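Local atomic coordinates of pyruvate kinase (Cryptosporidium parvum, PDB entry 4DRS), a protein that probably transfers a phosphate group from phosphoenolpyruvate to ADP, giving pyruvate and ATP in the last step of glycolysis. Residues T42-K45 with T46-C50; S61-G64 with L65-G69; D81-S84 with H85-L89; C388-Y391 with P392-Y395. One frame throughout, in Å; residues are numbered along the deposited sequence.

In the fold
Interactions 1 to 3 lie in the TIM barrel; interaction 4 follows helix 371-386, at the start of helix 391-401. Interaction 1 is the buried one: it brings the chain into the first barrel strand, and Arg-44 folds over its run-in, donating a hydrogen bond to Thr-46 O. It touches interaction 2, whose Gly-69 packs against Arg-44 and Ile-48; strand 47-51 and helix 59-68 are neighbours in sequence. Interactions 2 and 3 are partly buried turns of outer barrel helices, one at a C-terminal end closed by glycine, the other at an N-terminus capped by aspartate. Interaction 4, a surface helix start, meets interaction 1 through Lys-45 and Tyr-391 and lies about 43 Å, centre to centre, from interaction 3.

Interaction 1: T42-K45 with T46-C50; sequences TQRK and TQIIC
Arg-44 folds forward over the chain that follows it and meets Thr-46 and Ile-48. The polar part is one hydrogen bond, which NH1 of Arg-44 donates to Thr-46 O at 2.9 Å, with an N-H...O angle of 159°. The acceptor lies almost in the guanidinium plane, while seen from the carbonyl the donor is tilted 21° out of its plane. A bend at chi3 (41°) turns the otherwise extended arginine chain back toward this oxygen, and its CG and CD both run past the same atom at 3.4 Å. The apolar part comes from Ile-48, whose CD1 sits over one face of the guanidinium, off toward the rim, with NE of Arg-44 3.8 Å from that methyl. The two side chains cross at about a right angle. The N-H at the edge is bonded and a methyl covers one face; together with the NE bond to Ser-379, this would restrict the rotation of the guanidinium. Ser-379 lies on helix 371-386, as does Glu-386, which holds Thr-46 OG1. That helix also packs on Ile-48, while Gln-47 and Ile-48 pair through their backbones with strand 358-361 and strand 72-76, the neighbours of this first strand in the closed barrel.

Interaction 2: S61-G64 with L65-G69; sequences SLIG and LIDKG
The carbonyl oxygen of Ser-61 accepts a hydrogen bond from the N-H of Leu-65 at 2.9 Å, and CG of Leu-65 lies 3.4 Å from the same oxygen. Three more i to i+4 bonds run alongside: Ile-66 N to Leu-62 O, Asp-67 N to Ile-63 O and Lys-68 N to Gly-64 O. CG of Lys-68 presses up to Gly-64 O at 3.0 Å. Chi1 of -51° sets that CG beside its own backbone N, over the preceding turn, and the bend at chi2 then carries the rest of the lysine away. Among the side chains, Leu-62 CD2 meets Leu-65 CD1 at 4.1 Å, the two leucines crossing at a slant. Ile-63 and Asp-67 run alongside each other, so that a methyl, CG2 of Ile-63, rests 4.1 Å from OD2 of Asp-67. At the far end Gly-69 closes a Schellman motif with two weak bonds back to Leu-65 O and Ile-66 O, its positive phi (134°) suited to glycine. The contact thus turns apolar side chains to the flanking helices, Leu-62 to 82-97 and Leu-65 to 371-386, while Asp-67 forms a salt bridge with Arg-99 and glycine ends the helix, turning the chain toward strand 72-76.

Interaction 3: D81-S84 with H85-L89; sequences DHES and HFKTL
Asp-81 O lies over one face of the His-85 imidazole, 2.9 Å from ND1, at an angle too poor for a hydrogen bond to that nitrogen. It accepts instead the backbone N-H of His-85, at 3.0 Å and with an N-H...O angle of 162°. With CG beside its own N, at chi1 -63°, the ring is folded back over the start of the helix, beneath this carbonyl. One turn on, Ser-84 O takes the N-H of Thr-88 at 3.1 Å, and OG1 of the same threonine stands only 2.7 Å away, though its proton may go instead to Asn-57. On the outer side Glu-83 and Lys-87 cross at a slant, OE1 of Glu-83 lying 3.8 Å from CG of Lys-87; OE1 of Glu-83 is 5.1 Å from NZ of Lys-87, with no salt bridge. Behind this shell, Asp-81 is the N-cap: OD2 accepts from Glu-83 N at 3.2 Å, met from above the carboxylate plane. The imidazole is fixed by NE2 bonding to His-79 O and by stacking on Phe-77, and Phe-86 meets the ring of Tyr-228. The helix dipole would probably stabilise the Asp-81 carboxylate at this end. His-79 is an ADP-binding residue, though no ADP is bound to this chain; its side chain is about 6 Å from that of His-85, which ties the helix start to the nucleotide site.

Interaction 4: C388-Y391 with P392-Y395; sequences CIDY and PVLY
Asp-390 and Val-393 meet across the first turn of helix 391-401. The aspartate CB stands 4.0 Å from CB of Val-393. The next atom, CG, set opposite the backbone N (chi1 -164°), comes to 3.5 Å from the valine CG2. At the tip both oxygens lie against that methyl, OD2 at 3.5 Å and OD1 a little farther, while OD2 also skirts CD of Pro-392 at 3.6 Å. The carboxylate at this N-cap position thus leans on hydrocarbon across the helix start, where the dipole would favour a negative group. Backbone bonds secure the turn: Leu-394 N donates a hydrogen bond to Asp-390 O, and Tyr-395 N to Tyr-391 O, each 2.9 Å long. On another side of the turn Ile-389 CG2 touches Leu-394 CD2 at 3.7 Å, and the same methyl sits above the centre of the Tyr-391 ring. Pro-392, with no N-H to donate, fits the first turn, where its nitrogen needs no acceptor. Pro-392 and Tyr-395 pack against helix 408-422, and Tyr-395 OH hydrogen-bonds Glu-418 of the third subunit, while helix 342-354 packs against Ile-389 through Leu-353.

Interaction 1: T42-K45 with T46-C50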
ATOM      1  N   THR A  42     -28.937  -3.432   7.808  1.00 75.14           N
ATOM      2  CA  THR A  42     -28.103  -2.451   7.047  1.00 72.68           C
ATOM      3  C   THR A  42     -28.952  -1.555   6.135  1.00 69.75           C
ATOM      4  O   THR A  42     -29.271  -1.912   4.994  1.00 69.42           O
ATOM      5  CB  THR A  42     -26.951  -3.142   6.268  1.00 74.44           C
ATOM      6  OG1 THR A  42     -26.316  -2.192   5.400  1.00 74.44           O
ATOM      7  CG2 THR A  42     -27.457  -4.337   5.444  1.00 74.65           C
ATOM      8  N   GLN A  43     -29.316  -0.387   6.654  1.00 66.03           N
ATOM      9  CA  GLN A  43     -30.186   0.544   5.936  1.00 61.85           C
ATOM     10  C   GLN A  43     -29.418   1.518   5.037  1.00 55.94           C
ATOM     11  O   GLN A  43     -28.238   1.787   5.259  1.00 54.79           O
ATOM     12  CB  GLN A  43     -31.094   1.303   6.914  1.00 64.83           C
ATOM     13  CG  GLN A  43     -30.357   2.137   7.952  1.00 68.36           C
ATOM     14  CD  GLN A  43     -31.281   3.083   8.700  1.00 72.31           C
ATOM     15  OE1 GLN A  43     -32.369   2.695   9.140  1.00 74.65           O
ATOM     16  NE2 GLN A  43     -30.850   4.333   8.852  1.00 72.41           N
ATOM     17  N   ARG A  44     -30.109   2.034   4.025  1.00 50.55           N
ATOM     18  CA  ARG A  44     -29.557   2.984   3.063  1.00 46.20           C
ATOM     19  C   ARG A  44     -28.939   4.232   3.715  1.00 44.14           C
ATOM     20  O   ARG A  44     -29.493   4.798   4.662  1.00 43.53           O
ATOM     21  CB  ARG A  44     -30.645   3.376   2.060  1.00 44.73           C
ATOM     22  CG  ARG A  44     -30.282   4.519   1.125  1.00 43.59           C
ATOM     23  CD  ARG A  44     -31.451   4.923   0.242  1.00 43.22           C
ATOM     24  NE  ARG A  44     -32.726   4.950   0.959  1.00 43.44           N
ATOM     25  CZ  ARG A  44     -33.129   5.935   1.755  1.00 42.36           C
ATOM     26  NH1 ARG A  44     -32.366   6.998   1.962  1.00 42.09           N
ATOM     27  NH2 ARG A  44     -34.304   5.850   2.346  1.00 42.86           N
ATOM     28  N   LYS A  45     -27.786   4.648   3.197  1.00 41.67           N
ATOM     29  CA  LYS A  45     -27.061   5.804   3.735  1.00 40.37           C
ATOM     30  C   LYS A  45     -27.273   7.056   2.897  1.00 37.92           C
ATOM     31  O   LYS A  45     -27.429   8.153   3.433  1.00 36.97           O
ATOM     32  CB  LYS A  45     -25.567   5.501   3.847  1.00 40.50           C
ATOM     33  CG  LYS A  45     -25.232   4.461   4.895  1.00 41.08           C
ATOM     34  CD  LYS A  45     -23.762   4.085   4.836  1.00 42.22           C
ATOM     35  CE  LYS A  45     -23.466   2.904   5.738  1.00 43.04           C
ATOM     36  NZ  LYS A  45     -23.932   3.163   7.130  1.00 43.05           N
ATOM     37  N   THR A  46     -27.282   6.881   1.582  1.00 37.18           N
ATOM     38  CA  THR A  46     -27.490   7.988   0.663  1.00 37.12           C
ATOM     39  C   THR A  46     -28.883   8.584   0.843  1.00 36.89           C
ATOM     40  O   THR A  46     -29.885   7.871   0.842  1.00 37.01           O
ATOM     41  CB  THR A  46     -27.279   7.549  -0.793  1.00 37.38           C
ATOM     42  OG1 THR A  46     -26.025   6.863  -0.897  1.00 38.03           O
ATOM     43  CG2 THR A  46     -27.270   8.761  -1.736  1.00 37.25           C
ATOM     44  N   GLN A  47     -28.921   9.899   1.014  1.00 36.12           N
ATOM     45  CA  GLN A  47     -30.168  10.614   1.218  1.00 36.06           C
ATOM     46  C   GLN A  47     -30.905  10.793  -0.103  1.00 36.19           C
ATOM     47  O   GLN A  47     -30.292  10.832  -1.174  1.00 36.16           O
ATOM     48  CB  GLN A  47     -29.895  11.969   1.871  1.00 36.06           C
ATOM     49  CG  GLN A  47     -29.097  11.903   3.171  1.00 36.01           C
ATOM     50  CD  GLN A  47     -29.910  11.437   4.374  1.00 36.43           C
ATOM     51  OE1 GLN A  47     -31.055  10.991   4.248  1.00 36.46           O
ATOM     52  NE2 GLN A  47     -29.310  11.540   5.559  1.00 36.51           N
ATOM     53  N   ILE A  48     -32.227  10.897  -0.022  1.00 36.53           N
ATOM     54  CA  ILE A  48     -33.061  11.021  -1.211  1.00 36.60           C
ATOM     55  C   ILE A  48     -33.882  12.299  -1.161  1.00 37.34           C
ATOM     56  O   ILE A  48     -34.644  12.527  -0.215  1.00 37.45           O
ATOM     57  CB  ILE A  48     -33.986   9.795  -1.397  1.00 36.45           C
ATOM     58  CG1 ILE A  48     -33.161   8.544  -1.712  1.00 36.11           C
ATOM     59  CG2 ILE A  48     -35.010  10.051  -2.494  1.00 36.97           C
ATOM     60  CD1 ILE A  48     -33.968   7.263  -1.780  1.00 36.73           C
ATOM     61  N   ILE A  49     -33.706  13.128  -2.188  1.00 33.78           N
ATOM     62  CA  ILE A  49     -34.507  14.328  -2.388  1.00 34.11           C
ATOM     63  C   ILE A  49     -35.596  14.049  -3.428  1.00 34.39           C
ATOM     64  O   ILE A  49     -35.308  13.504  -4.497  1.00 34.77           O
ATOM     65  CB  ILE A  49     -33.641  15.520  -2.854  1.00 34.20           C
ATOM     66  CG1 ILE A  49     -32.538  15.821  -1.833  1.00 34.20           C
ATOM     67  CG2 ILE A  49     -34.510  16.756  -3.084  1.00 34.14           C
ATOM     68  CD1 ILE A  49     -31.602  16.944  -2.240  1.00 33.88           C
ATOM     69  N   CYS A  50     -36.836  14.412  -3.105  1.00 34.45           N
ATOM     70  CA  CYS A  50     -37.957  14.291  -4.046  1.00 35.71           C
ATOM     71  C   CYS A  50     -38.540  15.653  -4.345  1.00 35.58           C
ATOM     72  O   CYS A  50     -38.787  16.442  -3.435  1.00 35.12           O
ATOM     73  CB  CYS A  50     -39.071  13.397  -3.494  1.00 36.39           C
ATOM     74  SG  CYS A  50     -38.569  11.711  -3.115  1.00 39.27           S
TER

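Interaction 2: S61-G64 with L65-G69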
ATOM      1  N   SER A  61     -50.010  11.218  -0.303  1.00 46.98           N
ATOM      2  CA  SER A  61     -48.878  10.962  -1.196  1.00 45.95           C
ATOM      3  C   SER A  61     -47.538  11.288  -0.546  1.00 44.33           C
ATOM      4  O   SER A  61     -46.553  10.571  -0.742  1.00 44.22           O
ATOM      5  CB  SER A  61     -49.009  11.762  -2.488  1.00 46.45           C
ATOM      6  OG  SER A  61     -50.116  11.326  -3.245  1.00 48.53           O
ATOM      7  N   LEU A  62     -47.504  12.375   0.218  1.00 41.93           N
ATOM      8  CA  LEU A  62     -46.280  12.797   0.885  1.00 41.03           C
ATOM      9  C   LEU A  62     -45.850  11.814   1.981  1.00 40.09           C
ATOM     10  O   LEU A  62     -44.666  11.520   2.121  1.00 38.64           O
ATOM     11  CB  LEU A  62     -46.420  14.229   1.410  1.00 40.91           C
ATOM     12  CG  LEU A  62     -46.382  15.297   0.306  1.00 41.18           C
ATOM     13  CD1 LEU A  62     -47.016  16.601   0.764  1.00 40.86           C
ATOM     14  CD2 LEU A  62     -44.959  15.529  -0.182  1.00 40.62           C
ATOM     15  N   ILE A  63     -46.821  11.298   2.730  1.00 40.30           N
ATOM     16  CA  ILE A  63     -46.577  10.236   3.702  1.00 40.55           C
ATOM     17  C   ILE A  63     -45.968   9.027   2.991  1.00 41.01           C
ATOM     18  O   ILE A  63     -44.961   8.467   3.449  1.00 41.25           O
ATOM     19  CB  ILE A  63     -47.874   9.831   4.432  1.00 41.13           C
ATOM     20  CG1 ILE A  63     -48.309  10.932   5.403  1.00 40.74           C
ATOM     21  CG2 ILE A  63     -47.699   8.512   5.171  1.00 41.30           C
ATOM     22  CD1 ILE A  63     -49.698  10.728   5.969  1.00 40.52           C
ATOM     23  N   GLY A  64     -46.573   8.645   1.866  1.00 40.77           N
ATOM     24  CA  GLY A  64     -46.060   7.566   1.033  1.00 41.41           C
ATOM     25  C   GLY A  64     -44.606   7.779   0.649  1.00 41.29           C
ATOM     26  O   GLY A  64     -43.790   6.868   0.775  1.00 41.47           O
ATOM     27  N   LEU A  65     -44.283   8.994   0.202  1.00 40.26           N
ATOM     28  CA  LEU A  65     -42.916   9.347  -0.178  1.00 40.40           C
ATOM     29  C   LEU A  65     -41.917   9.210   0.971  1.00 40.05           C
ATOM     30  O   LEU A  65     -40.784   8.766   0.760  1.00 40.16           O
ATOM     31  CB  LEU A  65     -42.854  10.756  -0.772  1.00 40.60           C
ATOM     32  CG  LEU A  65     -43.524  10.969  -2.131  1.00 41.34           C
ATOM     33  CD1 LEU A  65     -43.541  12.455  -2.467  1.00 41.35           C
ATOM     34  CD2 LEU A  65     -42.836  10.172  -3.231  1.00 41.36           C
ATOM     35  N   ILE A  66     -42.342   9.585   2.177  1.00 39.09           N
ATOM     36  CA  ILE A  66     -41.536   9.362   3.375  1.00 39.41           C
ATOM     37  C   ILE A  66     -41.291   7.859   3.588  1.00 41.14           C
ATOM     38  O   ILE A  66     -40.156   7.439   3.830  1.00 40.65           O
ATOM     39  CB  ILE A  66     -42.172  10.011   4.631  1.00 38.87           C
ATOM     40  CG1 ILE A  66     -42.323  11.530   4.431  1.00 37.31           C
ATOM     41  CG2 ILE A  66     -41.348   9.700   5.882  1.00 37.94           C
ATOM     42  CD1 ILE A  66     -43.153  12.232   5.484  1.00 36.96           C
ATOM     43  N   ASP A  67     -42.349   7.055   3.468  1.00 42.72           N
ATOM     44  CA  ASP A  67     -42.249   5.604   3.663  1.00 44.28           C
ATOM     45  C   ASP A  67     -41.331   4.934   2.643  1.00 45.47           C
ATOM     46  O   ASP A  67     -40.681   3.931   2.951  1.00 45.42           O
ATOM     47  CB  ASP A  67     -43.633   4.953   3.633  1.00 46.10           C
ATOM     48  CG  ASP A  67     -44.435   5.214   4.902  1.00 47.70           C
ATOM     49  OD1 ASP A  67     -43.855   5.695   5.901  1.00 47.58           O
ATOM     50  OD2 ASP A  67     -45.653   4.928   4.902  1.00 49.32           O
ATOM     51  N   LYS A  68     -41.279   5.498   1.438  1.00 45.01           N
ATOM     52  CA  LYS A  68     -40.449   4.958   0.369  1.00 45.23           C
ATOM     53  C   LYS A  68     -38.993   5.408   0.496  1.00 44.62           C
ATOM     54  O   LYS A  68     -38.098   4.794  -0.090  1.00 45.65           O
ATOM     55  CB  LYS A  68     -41.005   5.342  -1.011  1.00 47.37           C
ATOM     56  CG  LYS A  68     -42.483   5.041  -1.249  1.00 49.05           C
ATOM     57  CD  LYS A  68     -42.776   3.553  -1.331  1.00 51.84           C
ATOM     58  CE  LYS A  68     -44.271   3.299  -1.477  1.00 54.23           C
ATOM     59  NZ  LYS A  68     -44.601   1.851  -1.344  1.00 56.48           N
ATOM     60  N   GLY A  69     -38.753   6.486   1.241  1.00 43.08           N
ATOM     61  CA  GLY A  69     -37.386   6.919   1.527  1.00 41.36           C
ATOM     62  C   GLY A  69     -37.029   8.388   1.375  1.00 40.05           C
ATOM     63  O   GLY A  69     -35.848   8.736   1.436  1.00 39.52           O
TER

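Interaction 3: D81-S84 with H85-L89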
ATOM      1  N   ASP A  81     -47.456  28.943  -8.057  1.00 66.43           N
ATOM      2  CA  ASP A  81     -47.596  30.297  -7.526  1.00 70.49           C
ATOM      3  C   ASP A  81     -47.487  30.278  -6.003  1.00 71.74           C
ATOM      4  O   ASP A  81     -47.260  29.221  -5.409  1.00 70.35           O
ATOM      5  CB  ASP A  81     -48.925  30.925  -7.969  1.00 73.89           C
ATOM      6  CG  ASP A  81     -50.139  30.183  -7.429  1.00 75.99           C
ATOM      7  OD1 ASP A  81     -50.308  28.987  -7.755  1.00 75.21           O
ATOM      8  OD2 ASP A  81     -50.934  30.806  -6.690  1.00 78.75           O
ATOM      9  N   HIS A  82     -47.658  31.445  -5.380  1.00 74.12           N
ATOM     10  CA  HIS A  82     -47.550  31.575  -3.926  1.00 76.08           C
ATOM     11  C   HIS A  82     -48.493  30.665  -3.190  1.00 74.69           C
ATOM     12  O   HIS A  82     -48.125  30.080  -2.168  1.00 73.20           O
ATOM     13  CB  HIS A  82     -47.764  33.021  -3.481  1.00 81.44           C
ATOM     14  CG  HIS A  82     -47.836  33.189  -1.980  1.00 86.21           C
ATOM     15  ND1 HIS A  82     -48.986  33.035  -1.290  1.00 88.77           N
ATOM     16  CD2 HIS A  82     -46.848  33.484  -1.040  1.00 89.09           C
ATOM     17  CE1 HIS A  82     -48.749  33.228   0.022  1.00 90.89           C
ATOM     18  NE2 HIS A  82     -47.440  33.503   0.174  1.00 91.69           N
ATOM     19  N   GLU A  83     -49.716  30.540  -3.700  1.00 74.25           N
ATOM     20  CA  GLU A  83     -50.734  29.732  -3.044  1.00 72.22           C
ATOM     21  C   GLU A  83     -50.464  28.238  -3.187  1.00 67.55           C
ATOM     22  O   GLU A  83     -50.722  27.471  -2.263  1.00 67.00           O
ATOM     23  CB  GLU A  83     -52.137  30.089  -3.548  1.00 77.06           C
ATOM     24  CG  GLU A  83     -53.257  29.653  -2.608  1.00 81.97           C
ATOM     25  CD  GLU A  83     -52.999  30.041  -1.155  1.00 84.34           C
ATOM     26  OE1 GLU A  83     -52.735  29.133  -0.332  1.00 84.61           O
ATOM     27  OE2 GLU A  83     -53.043  31.250  -0.837  1.00 85.18           O
ATOM     28  N   SER A  84     -49.952  27.835  -4.348  1.00 63.94           N
ATOM     29  CA  SER A  84     -49.590  26.445  -4.604  1.00 59.88           C
ATOM     30  C   SER A  84     -48.418  26.013  -3.715  1.00 56.26           C
ATOM     31  O   SER A  84     -48.426  24.916  -3.155  1.00 52.70           O
ATOM     32  CB  SER A  84     -49.240  26.256  -6.085  1.00 61.04           C
ATOM     33  OG  SER A  84     -48.844  24.922  -6.364  1.00 62.15           O
ATOM     34  N   HIS A  85     -47.421  26.891  -3.590  1.00 53.94           N
ATOM     35  CA  HIS A  85     -46.225  26.627  -2.790  1.00 50.64           C
ATOM     36  C   HIS A  85     -46.540  26.513  -1.325  1.00 49.63           C
ATOM     37  O   HIS A  85     -46.056  25.599  -0.651  1.00 47.48           O
ATOM     38  CB  HIS A  85     -45.166  27.707  -3.015  1.00 48.67           C
ATOM     39  CG  HIS A  85     -44.653  27.778  -4.437  1.00 48.79           C
ATOM     40  ND1 HIS A  85     -44.391  28.949  -5.055  1.00 48.74           N
ATOM     41  CD2 HIS A  85     -44.366  26.774  -5.363  1.00 47.74           C
ATOM     42  CE1 HIS A  85     -43.955  28.710  -6.305  1.00 48.15           C
ATOM     43  NE2 HIS A  85     -43.945  27.379  -6.494  1.00 48.05           N
ATOM     44  N   PHE A  86     -47.369  27.434  -0.832  1.00 49.54           N
ATOM     45  CA  PHE A  86     -47.761  27.468   0.577  1.00 49.62           C
ATOM     46  C   PHE A  86     -48.566  26.231   0.998  1.00 49.26           C
ATOM     47  O   PHE A  86     -48.309  25.657   2.059  1.00 48.45           O
ATOM     48  CB  PHE A  86     -48.527  28.758   0.904  1.00 49.98           C
ATOM     49  CG  PHE A  86     -48.852  28.915   2.362  1.00 49.69           C
ATOM     50  CD1 PHE A  86     -47.880  29.338   3.265  1.00 49.26           C
ATOM     51  CD2 PHE A  86     -50.130  28.635   2.838  1.00 50.39           C
ATOM     52  CE1 PHE A  86     -48.175  29.477   4.614  1.00 50.13           C
ATOM     53  CE2 PHE A  86     -50.432  28.768   4.188  1.00 50.45           C
ATOM     54  CZ  PHE A  86     -49.452  29.190   5.077  1.00 50.23           C
ATOM     55  N   LYS A  87     -49.529  25.833   0.168  1.00 50.06           N
ATOM     56  CA  LYS A  87     -50.322  24.624   0.413  1.00 51.24           C
ATOM     57  C   LYS A  87     -49.422  23.392   0.476  1.00 48.83           C
ATOM     58  O   LYS A  87     -49.539  22.576   1.397  1.00 46.89           O
ATOM     59  CB  LYS A  87     -51.389  24.425  -0.671  1.00 54.28           C
ATOM     60  CG  LYS A  87     -52.577  25.370  -0.591  1.00 59.35           C
ATOM     61  CD  LYS A  87     -53.600  25.057  -1.681  1.00 62.22           C
ATOM     62  CE  LYS A  87     -54.727  26.078  -1.709  1.00 64.16           C
ATOM     63  NZ  LYS A  87     -55.688  25.797  -2.813  1.00 67.87           N
ATOM     64  N   THR A  88     -48.530  23.273  -0.509  1.00 46.63           N
ATOM     65  CA  THR A  88     -47.559  22.184  -0.569  1.00 45.85           C
ATOM     66  C   THR A  88     -46.750  22.103   0.735  1.00 44.37           C
ATOM     67  O   THR A  88     -46.575  21.027   1.307  1.00 43.28           O
ATOM     68  CB  THR A  88     -46.602  22.350  -1.776  1.00 45.91           C
ATOM     69  OG1 THR A  88     -47.360  22.475  -2.984  1.00 46.23           O
ATOM     70  CG2 THR A  88     -45.673  21.153  -1.900  1.00 45.05           C
ATOM     71  N   LEU A  89     -46.277  23.257   1.195  1.00 43.55           N
ATOM     72  CA  LEU A  89     -45.509  23.353   2.425  1.00 43.35           C
ATOM     73  C   LEU A  89     -46.292  22.839   3.635  1.00 43.41           C
ATOM     74  O   LEU A  89     -45.750  22.102   4.461  1.00 43.90           O
ATOM     75  CB  LEU A  89     -45.060  24.799   2.653  1.00 43.27           C
ATOM     76  CG  LEU A  89     -44.275  25.122   3.927  1.00 43.10           C
ATOM     77  CD1 LEU A  89     -42.978  24.331   4.003  1.00 41.63           C
ATOM     78  CD2 LEU A  89     -43.992  26.612   3.980  1.00 43.84           C
TER

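Interaction 4: C388-Y391 with P392-Y395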
ATOM      1  N   CYS A 388     -21.253  -2.435  -2.290  1.00 49.58           N
ATOM      2  CA  CYS A 388     -20.085  -2.548  -3.162  1.00 50.80           C
ATOM      3  C   CYS A 388     -18.887  -1.747  -2.657  1.00 50.54           C
ATOM      4  O   CYS A 388     -17.811  -1.784  -3.257  1.00 52.11           O
ATOM      5  CB  CYS A 388     -20.436  -2.088  -4.578  1.00 51.38           C
ATOM      6  SG  CYS A 388     -21.725  -3.067  -5.378  1.00 51.99           S
ATOM      7  N   ILE A 389     -19.080  -1.020  -1.561  1.00 49.61           N
ATOM      8  CA  ILE A 389     -18.050  -0.137  -1.024  1.00 48.81           C
ATOM      9  C   ILE A 389     -17.088  -0.906  -0.129  1.00 49.74           C
ATOM     10  O   ILE A 389     -17.507  -1.660   0.749  1.00 50.08           O
ATOM     11  CB  ILE A 389     -18.663   1.058  -0.248  1.00 46.73           C
ATOM     12  CG1 ILE A 389     -19.483   1.945  -1.196  1.00 45.89           C
ATOM     13  CG2 ILE A 389     -17.576   1.872   0.446  1.00 45.23           C
ATOM     14  CD1 ILE A 389     -20.256   3.063  -0.521  1.00 44.35           C
ATOM     15  N   ASP A 390     -15.798  -0.712  -0.376  1.00 51.21           N
ATOM     16  CA  ASP A 390     -14.753  -1.181   0.518  1.00 52.55           C
ATOM     17  C   ASP A 390     -14.498  -0.085   1.553  1.00 50.96           C
ATOM     18  O   ASP A 390     -13.718   0.841   1.309  1.00 50.73           O
ATOM     19  CB  ASP A 390     -13.479  -1.482  -0.279  1.00 55.42           C
ATOM     20  CG  ASP A 390     -12.481  -2.325   0.499  1.00 58.66           C
ATOM     21  OD1 ASP A 390     -11.855  -3.214  -0.120  1.00 61.25           O
ATOM     22  OD2 ASP A 390     -12.315  -2.102   1.722  1.00 59.21           O
ATOM     23  N   TYR A 391     -15.165  -0.191   2.702  1.00 49.76           N
ATOM     24  CA  TYR A 391     -15.160   0.881   3.710  1.00 48.82           C
ATOM     25  C   TYR A 391     -13.791   1.240   4.294  1.00 49.06           C
ATOM     26  O   TYR A 391     -13.436   2.418   4.313  1.00 48.07           O
ATOM     27  CB  TYR A 391     -16.207   0.632   4.808  1.00 48.14           C
ATOM     28  CG  TYR A 391     -17.598   0.999   4.362  1.00 47.19           C
ATOM     29  CD1 TYR A 391     -18.011   2.333   4.333  1.00 45.81           C
ATOM     30  CD2 TYR A 391     -18.494   0.022   3.938  1.00 46.71           C
ATOM     31  CE1 TYR A 391     -19.282   2.679   3.908  1.00 45.08           C
ATOM     32  CE2 TYR A 391     -19.766   0.358   3.510  1.00 46.35           C
ATOM     33  CZ  TYR A 391     -20.153   1.686   3.497  1.00 45.91           C
ATOM     34  OH  TYR A 391     -21.417   2.017   3.071  1.00 46.98           O
ATOM     35  N   PRO A 392     -13.015   0.239   4.763  1.00 50.55           N
ATOM     36  CA  PRO A 392     -11.655   0.559   5.211  1.00 51.72           C
ATOM     37  C   PRO A 392     -10.833   1.316   4.163  1.00 52.23           C
ATOM     38  O   PRO A 392     -10.140   2.275   4.507  1.00 52.85           O
ATOM     39  CB  PRO A 392     -11.045  -0.817   5.485  1.00 52.69           C
ATOM     40  CG  PRO A 392     -12.213  -1.656   5.882  1.00 52.23           C
ATOM     41  CD  PRO A 392     -13.353  -1.176   5.027  1.00 51.41           C
ATOM     42  N   VAL A 393     -10.933   0.903   2.899  1.00 52.78           N
ATOM     43  CA  VAL A 393     -10.189   1.548   1.814  1.00 53.32           C
ATOM     44  C   VAL A 393     -10.672   2.978   1.601  1.00 52.47           C
ATOM     45  O   VAL A 393      -9.860   3.902   1.478  1.00 54.14           O
ATOM     46  CB  VAL A 393     -10.256   0.734   0.494  1.00 55.08           C
ATOM     47  CG1 VAL A 393      -9.782   1.565  -0.695  1.00 54.72           C
ATOM     48  CG2 VAL A 393      -9.425  -0.536   0.612  1.00 55.53           C
ATOM     49  N   LEU A 394     -11.991   3.159   1.579  1.00 50.33           N
ATOM     50  CA  LEU A 394     -12.582   4.485   1.418  1.00 48.64           C
ATOM     51  C   LEU A 394     -12.138   5.424   2.541  1.00 48.51           C
ATOM     52  O   LEU A 394     -11.799   6.584   2.289  1.00 48.94           O
ATOM     53  CB  LEU A 394     -14.114   4.394   1.346  1.00 47.19           C
ATOM     54  CG  LEU A 394     -14.935   5.678   1.154  1.00 46.19           C
ATOM     55  CD1 LEU A 394     -14.500   6.467  -0.079  1.00 45.92           C
ATOM     56  CD2 LEU A 394     -16.416   5.343   1.085  1.00 44.68           C
ATOM     57  N   TYR A 395     -12.129   4.910   3.770  1.00 48.17           N
ATOM     58  CA  TYR A 395     -11.711   5.692   4.929  1.00 48.25           C
ATOM     59  C   TYR A 395     -10.284   6.214   4.793  1.00 49.29           C
ATOM     60  O   TYR A 395     -10.030   7.395   5.022  1.00 48.56           O
ATOM     61  CB  TYR A 395     -11.841   4.891   6.229  1.00 47.78           C
ATOM     62  CG  TYR A 395     -11.283   5.638   7.421  1.00 47.39           C
ATOM     63  CD1 TYR A 395     -11.923   6.781   7.905  1.00 46.73           C
ATOM     64  CD2 TYR A 395     -10.097   5.231   8.039  1.00 47.33           C
ATOM     65  CE1 TYR A 395     -11.416   7.486   8.985  1.00 46.29           C
ATOM     66  CE2 TYR A 395      -9.578   5.931   9.122  1.00 47.61           C
ATOM     67  CZ  TYR A 395     -10.243   7.057   9.589  1.00 47.60           C
ATOM     68  OH  TYR A 395      -9.750   7.766  10.665  1.00 47.94           O
TER